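Side-chain contacts in thioredoxin-like fold domain-containing protein (Paracoccus denitrificans, PDB 3DML), which probably acts as a periplasmic thiol-disulfide oxidoreductase of the thioredoxin type in chemotrophic sulfur oxidation: residues R51-Q56 with R107-A112; L68-P73 with T79-A84. All blocks are in the same frame, centred on the assembly; numbering follows the deposited sequence.

Contact 1: residues R51-Q56 with R107-A112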
loop_
_atom_site.group_PDB
_atom_site.type_symbol
_atom_site.label_atom_id
_atom_site.label_comp_id
_atom_site.label_asym_id
_atom_site.label_seq_id
_atom_site.Cartn_x
_atom_site.Cartn_y
_atom_site.Cartn_z
ATOM N N ARG A 51 5.821 2.246 -10.511
ATOM C CA ARG A 51 5.179 2.914 -11.628
ATOM C C ARG A 51 3.894 2.184 -12.061
ATOM O O ARG A 51 2.955 2.801 -12.572
ATOM C CB ARG A 51 6.188 3.063 -12.770
ATOM C CG ARG A 51 7.299 4.087 -12.409
ATOM C CD ARG A 51 8.532 4.042 -13.298
ATOM N NE ARG A 51 8.163 3.931 -14.710
ATOM C CZ ARG A 51 8.648 3.020 -15.558
ATOM N NH1 ARG A 51 9.576 2.142 -15.169
ATOM N NH2 ARG A 51 8.231 3.017 -16.821
ATOM N N ALA A 52 3.856 0.874 -11.827
ATOM C CA ALA A 52 2.686 0.062 -12.129
ATOM C C ALA A 52 1.558 0.358 -11.123
ATOM O O ALA A 52 0.388 0.303 -11.473
ATOM C CB ALA A 52 3.050 -1.412 -12.097
ATOM N N ALA A 53 1.926 0.670 -9.886
ATOM C CA ALA A 53 0.954 0.914 -8.820
ATOM C C ALA A 53 1.360 2.101 -7.955
ATOM O O ALA A 53 1.863 1.919 -6.853
ATOM C CB ALA A 53 0.787 -0.350 -7.967
ATOM N N PRO A 54 1.122 3.334 -8.438
ATOM C CA PRO A 54 1.519 4.521 -7.689
ATOM C C PRO A 54 0.923 4.558 -6.266
ATOM O O PRO A 54 -0.264 4.234 -6.077
ATOM C CB PRO A 54 0.952 5.672 -8.541
ATOM C CG PRO A 54 0.886 5.133 -9.890
ATOM C CD PRO A 54 0.464 3.696 -9.709
ATOM N N VAL A 55 1.732 4.954 -5.291
ATOM C CA VAL A 55 1.319 4.961 -3.880
ATOM C C VAL A 55 0.578 6.249 -3.509
ATOM O O VAL A 55 0.892 7.333 -4.032
ATOM C CB VAL A 55 2.524 4.687 -2.911
ATOM C CG1 VAL A 55 3.573 5.800 -2.985
ATOM C CG2 VAL A 55 2.073 4.497 -1.469
ATOM N N GLN A 56 -0.428 6.098 -2.651
ATOM C CA GLN A 56 -1.155 7.226 -2.075
ATOM C C GLN A 56 -1.316 6.936 -0.579
ATOM O O GLN A 56 -1.772 5.859 -0.185
ATOM C CB GLN A 56 -2.517 7.393 -2.753
ATOM C CG GLN A 56 -2.545 7.126 -4.287
ATOM C CD GLN A 56 -1.802 8.162 -5.160
ATOM O OE1 GLN A 56 -1.587 9.327 -4.775
ATOM N NE2 GLN A 56 -1.420 7.722 -6.366
ATOM N N ARG A 107 3.372 -10.264 -6.165
ATOM C CA ARG A 107 2.276 -11.249 -6.205
ATOM C C ARG A 107 0.923 -10.564 -6.368
ATOM O O ARG A 107 0.059 -11.030 -7.136
ATOM C CB ARG A 107 2.238 -12.148 -4.969
ATOM C CG ARG A 107 1.188 -13.266 -5.125
ATOM C CD ARG A 107 0.969 -14.082 -3.839
ATOM N NE ARG A 107 0.394 -13.279 -2.751
ATOM C CZ ARG A 107 -0.908 -13.174 -2.478
ATOM N NH1 ARG A 107 -1.813 -13.824 -3.206
ATOM N NH2 ARG A 107 -1.307 -12.407 -1.464
ATOM N N LEU A 108 0.725 -9.466 -5.640
ATOM C CA LEU A 108 -0.554 -8.747 -5.713
ATOM C C LEU A 108 -0.773 -8.131 -7.093
ATOM O O LEU A 108 -1.868 -8.237 -7.668
ATOM C CB LEU A 108 -0.613 -7.654 -4.644
ATOM C CG LEU A 108 -0.659 -8.077 -3.183
ATOM C CD1 LEU A 108 -0.894 -6.840 -2.335
ATOM C CD2 LEU A 108 -1.745 -9.114 -2.955
ATOM N N ILE A 109 0.265 -7.501 -7.632
ATOM C CA ILE A 109 0.156 -6.915 -8.964
ATOM C C ILE A 109 -0.184 -7.980 -10.016
ATOM O O ILE A 109 -1.050 -7.748 -10.873
ATOM C CB ILE A 109 1.427 -6.093 -9.361
ATOM C CG1 ILE A 109 1.563 -4.873 -8.431
ATOM C CG2 ILE A 109 1.353 -5.658 -10.845
ATOM C CD1 ILE A 109 2.873 -4.131 -8.541
ATOM N N GLY A 110 0.464 -9.140 -9.902
ATOM C CA GLY A 110 0.269 -10.265 -10.826
ATOM C C GLY A 110 -1.147 -10.783 -10.770
ATOM O O GLY A 110 -1.754 -11.107 -11.793
ATOM N N GLN A 111 -1.685 -10.841 -9.562
ATOM C CA GLN A 111 -3.019 -11.344 -9.342
ATOM C C GLN A 111 -4.098 -10.349 -9.804
ATOM O O GLN A 111 -5.199 -10.752 -10.159
ATOM C CB GLN A 111 -3.115 -11.801 -7.886
ATOM C CG GLN A 111 -4.325 -11.443 -7.075
ATOM C CD GLN A 111 -3.979 -11.404 -5.592
ATOM O OE1 GLN A 111 -4.687 -10.805 -4.787
ATOM N NE2 GLN A 111 -2.859 -12.039 -5.232
ATOM N N ALA A 112 -3.766 -9.063 -9.844
ATOM C CA ALA A 112 -4.678 -8.050 -10.375
ATOM C C ALA A 112 -4.742 -8.101 -11.909
ATOM O O ALA A 112 -5.679 -7.573 -12.504
ATOM C CB ALA A 112 -4.279 -6.658 -9.896
#
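Ile109 reaches from helix 98-112 toward two alanines, Ala52 and Ala53, at the end of helix 48-52. The touching is done by one methyl group. Ile109 CD1 lies 4.4 Å from Ala53 CB and 4.5 Å from Ala52 CB. The two alanine methyls point toward the helix from neighbouring backbone positions, and they diverge. The directions from Ile109 CD1 to the CB atoms of Ala52 and Ala53 open at about 66°, so the tip sits across the gap between the two methyls. The second torsion of Ile109 explains this reach. CD1 is anti to CA (chi2 170°), which stretches the CG1 branch outward to its full length. Ile109 CG2 branches off toward the Ala52 side, at 4.7 Å from Ala52 CB.

The contact is light. It buries 87 Å² in all, no hydrogen bond crosses it, and both distances are long for methyl groups. The backbones stay well apart, with 7.9 Å between Ala53 CA and Ile109 CA. Ala53 is the residue where the chain leaves helical geometry, and its carbonyl O is hydrogen-bonded to Tyr44 OH. Ala53 is buried, whereas Ala52 is partly exposed.

Around this point, Ile109 also touches Leu20 of strand 20-26, and Ala53 touches Leu82 of strand 79-84. The helix-to-strand turn and the C-terminal helix therefore meet over the same face of the central sheet.

Contact 2: residues L68-P73 with T79-A84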
loop_
_atom_site.group_PDB
_atom_site.type_symbol
_atom_site.label_atom_id
_atom_site.label_comp_id
_atom_site.label_asym_id
_atom_site.label_seq_id
_atom_site.Cartn_x
_atom_site.Cartn_y
_atom_site.Cartn_z
ATOM N N LEU A 68 -14.154 4.648 -2.945
ATOM C CA LEU A 68 -13.131 3.626 -2.721
ATOM C C LEU A 68 -13.738 2.445 -1.975
ATOM O O LEU A 68 -14.298 2.610 -0.896
ATOM C CB LEU A 68 -11.948 4.218 -1.931
ATOM C CG LEU A 68 -10.522 4.337 -2.489
ATOM C CD1 LEU A 68 -10.426 4.818 -3.914
ATOM C CD2 LEU A 68 -9.666 5.214 -1.582
ATOM N N GLU A 69 -13.644 1.250 -2.551
ATOM C CA GLU A 69 -14.282 0.075 -1.949
ATOM C C GLU A 69 -13.228 -0.909 -1.414
ATOM O O GLU A 69 -12.515 -1.544 -2.200
ATOM C CB GLU A 69 -15.171 -0.642 -2.973
ATOM C CG GLU A 69 -16.057 0.294 -3.799
ATOM C CD GLU A 69 -17.223 0.830 -2.995
ATOM O OE1 GLU A 69 -17.740 0.094 -2.131
ATOM O OE2 GLU A 69 -17.633 1.988 -3.230
ATOM N N LEU A 70 -13.133 -1.010 -0.093
ATOM C CA LEU A 70 -12.259 -1.997 0.540
ATOM C C LEU A 70 -12.976 -3.299 0.895
ATOM O O LEU A 70 -14.169 -3.289 1.249
ATOM C CB LEU A 70 -11.636 -1.437 1.823
ATOM C CG LEU A 70 -10.790 -0.159 1.754
ATOM C CD1 LEU A 70 -10.191 0.159 3.109
ATOM C CD2 LEU A 70 -9.679 -0.276 0.718
ATOM N N ALA A 71 -12.215 -4.399 0.898
ATOM C CA ALA A 71 -12.771 -5.727 1.230
ATOM C C ALA A 71 -13.081 -5.859 2.739
ATOM O O ALA A 71 -13.956 -6.629 3.154
ATOM C CB ALA A 71 -11.793 -6.795 0.808
ATOM N N ARG A 72 -12.315 -5.145 3.566
ATOM C CA ARG A 72 -12.475 -5.179 5.004
ATOM C C ARG A 72 -11.798 -3.934 5.561
ATOM O O ARG A 72 -11.032 -3.291 4.840
ATOM C CB ARG A 72 -11.876 -6.467 5.591
ATOM C CG ARG A 72 -10.441 -6.758 5.187
ATOM C CD ARG A 72 -10.001 -8.070 5.870
ATOM N NE ARG A 72 -8.650 -8.479 5.500
ATOM C CZ ARG A 72 -7.565 -8.275 6.245
ATOM N NH1 ARG A 72 -7.638 -7.614 7.403
ATOM N NH2 ARG A 72 -6.389 -8.711 5.811
ATOM N N PRO A 73 -12.111 -3.564 6.823
ATOM C CA PRO A 73 -11.494 -2.362 7.385
ATOM C C PRO A 73 -9.968 -2.452 7.472
ATOM O O PRO A 73 -9.395 -3.551 7.457
ATOM C CB PRO A 73 -12.088 -2.259 8.792
ATOM C CG PRO A 73 -12.969 -3.423 9.002
ATOM C CD PRO A 73 -13.144 -4.146 7.708
ATOM N N THR A 79 -0.566 -0.632 6.341
ATOM C CA THR A 79 -1.237 -1.603 5.465
ATOM C C THR A 79 -1.163 -1.042 4.057
ATOM O O THR A 79 -1.404 0.152 3.853
ATOM C CB THR A 79 -2.718 -1.809 5.872
ATOM O OG1 THR A 79 -2.771 -2.501 7.125
ATOM C CG2 THR A 79 -3.488 -2.641 4.821
ATOM N N PHE A 80 -0.869 -1.892 3.090
ATOM C CA PHE A 80 -0.789 -1.457 1.703
ATOM C C PHE A 80 -1.892 -2.152 0.933
ATOM O O PHE A 80 -1.886 -3.372 0.855
ATOM C CB PHE A 80 0.564 -1.832 1.099
ATOM C CG PHE A 80 1.741 -1.287 1.877
ATOM C CD1 PHE A 80 2.259 -0.023 1.560
ATOM C CD2 PHE A 80 2.309 -2.026 2.915
ATOM C CE1 PHE A 80 3.352 0.497 2.262
ATOM C CE2 PHE A 80 3.407 -1.520 3.651
ATOM C CZ PHE A 80 3.922 -0.247 3.315
ATOM N N VAL A 81 -2.842 -1.388 0.404
ATOM C CA VAL A 81 -3.954 -2.003 -0.302
ATOM C C VAL A 81 -3.799 -1.750 -1.799
ATOM O O VAL A 81 -3.732 -0.598 -2.242
ATOM C CB VAL A 81 -5.327 -1.471 0.163
ATOM C CG1 VAL A 81 -6.444 -2.173 -0.619
ATOM C CG2 VAL A 81 -5.514 -1.702 1.670
ATOM N N LEU A 82 -3.740 -2.827 -2.564
ATOM C CA LEU A 82 -3.678 -2.691 -4.014
ATOM C C LEU A 82 -5.102 -2.595 -4.521
ATOM O O LEU A 82 -5.908 -3.530 -4.353
ATOM C CB LEU A 82 -2.939 -3.867 -4.659
ATOM C CG LEU A 82 -2.747 -3.712 -6.172
ATOM C CD1 LEU A 82 -1.677 -2.645 -6.501
ATOM C CD2 LEU A 82 -2.403 -5.049 -6.812
HETATM N N MSE A 83 -5.389 -1.461 -5.150
HETATM C CA MSE A 83 -6.695 -1.162 -5.733
HETATM C C MSE A 83 -6.619 -1.348 -7.227
HETATM O O MSE A 83 -5.661 -0.908 -7.869
HETATM C CB MSE A 83 -7.058 0.300 -5.488
HETATM C CG MSE A 83 -6.956 0.756 -4.076
HETATM SE SE MSE A 83 -8.290 -0.123 -2.942
HETATM C CE MSE A 83 -9.857 0.724 -3.711
ATOM N N ALA A 84 -7.647 -1.967 -7.788
ATOM C CA ALA A 84 -7.809 -2.018 -9.238
ATOM C C ALA A 84 -9.031 -1.157 -9.508
ATOM O O ALA A 84 -10.158 -1.530 -9.161
ATOM C CB ALA A 84 -8.042 -3.423 -9.689
#
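Met83, present as selenomethionine, projects from strand 79-84 into the bend of loop segment 68-73. Its side chain carries the tight part of the contact. The chain is bent at both chi2 (-67°) and chi3 (-68°), which folds the selenium and the terminal methyl toward different loop residues. SE packs against Leu70 CD2 at 3.9 Å, and the two side chains meet at about a right angle. CE turns toward the preceding residues. It lies 3.8 Å from the backbone Glu69 O and 3.9 Å from Leu68 CG. The Leu68 pairing holds for one of its two conformers and is less certain.

Leu70 is shared between two strand residues. Its CD2 also meets Val81 CG1 at 4.0 Å, here at an oblique angle. Val81 CG1 is anti to the backbone N (chi1 -180°), and this branch is the one that faces the leucine. All of the cross-contact is apolar or van der Waals in kind.

In the thioredoxin fold this face of the sheet usually carries the helix that links the second and third strands. Here the connection from strand 55-59 to strand 79-84 has no regular helix, and segment 68-73 packs on the face instead. Leu68 and Met83 both touch Leu23 of strand 20-26.

The outer side is looser. Glu69 is exposed; its CB comes no nearer than 5.5 Å to Met83 CE, and the end of its side chain leads away. Its backbone is hydrogen-bonded to Asp86 and Glu88. Farther along, Arg72 is exposed too, and its NH1 forms a salt bridge with Glu93 OE2.

Overall arrangement
The centres of contacts 1 and 2 are 12 Å apart, and both involve the central mixed sheet. Along the chain, 51-56 comes first, then 68-73, then 79-84, then 107-112, so contact 2 falls between the two halves of contact 1. Strand 79-84 joins them. Its Val81 and Met83 face the loop of contact 2, while Leu82 points to the other face. There Leu82 packs on Leu108 and Ala112 of helix 98-112. The sheet is thus covered on both faces, by helices on one and a loop on the other, as part of the thioredoxin-like core.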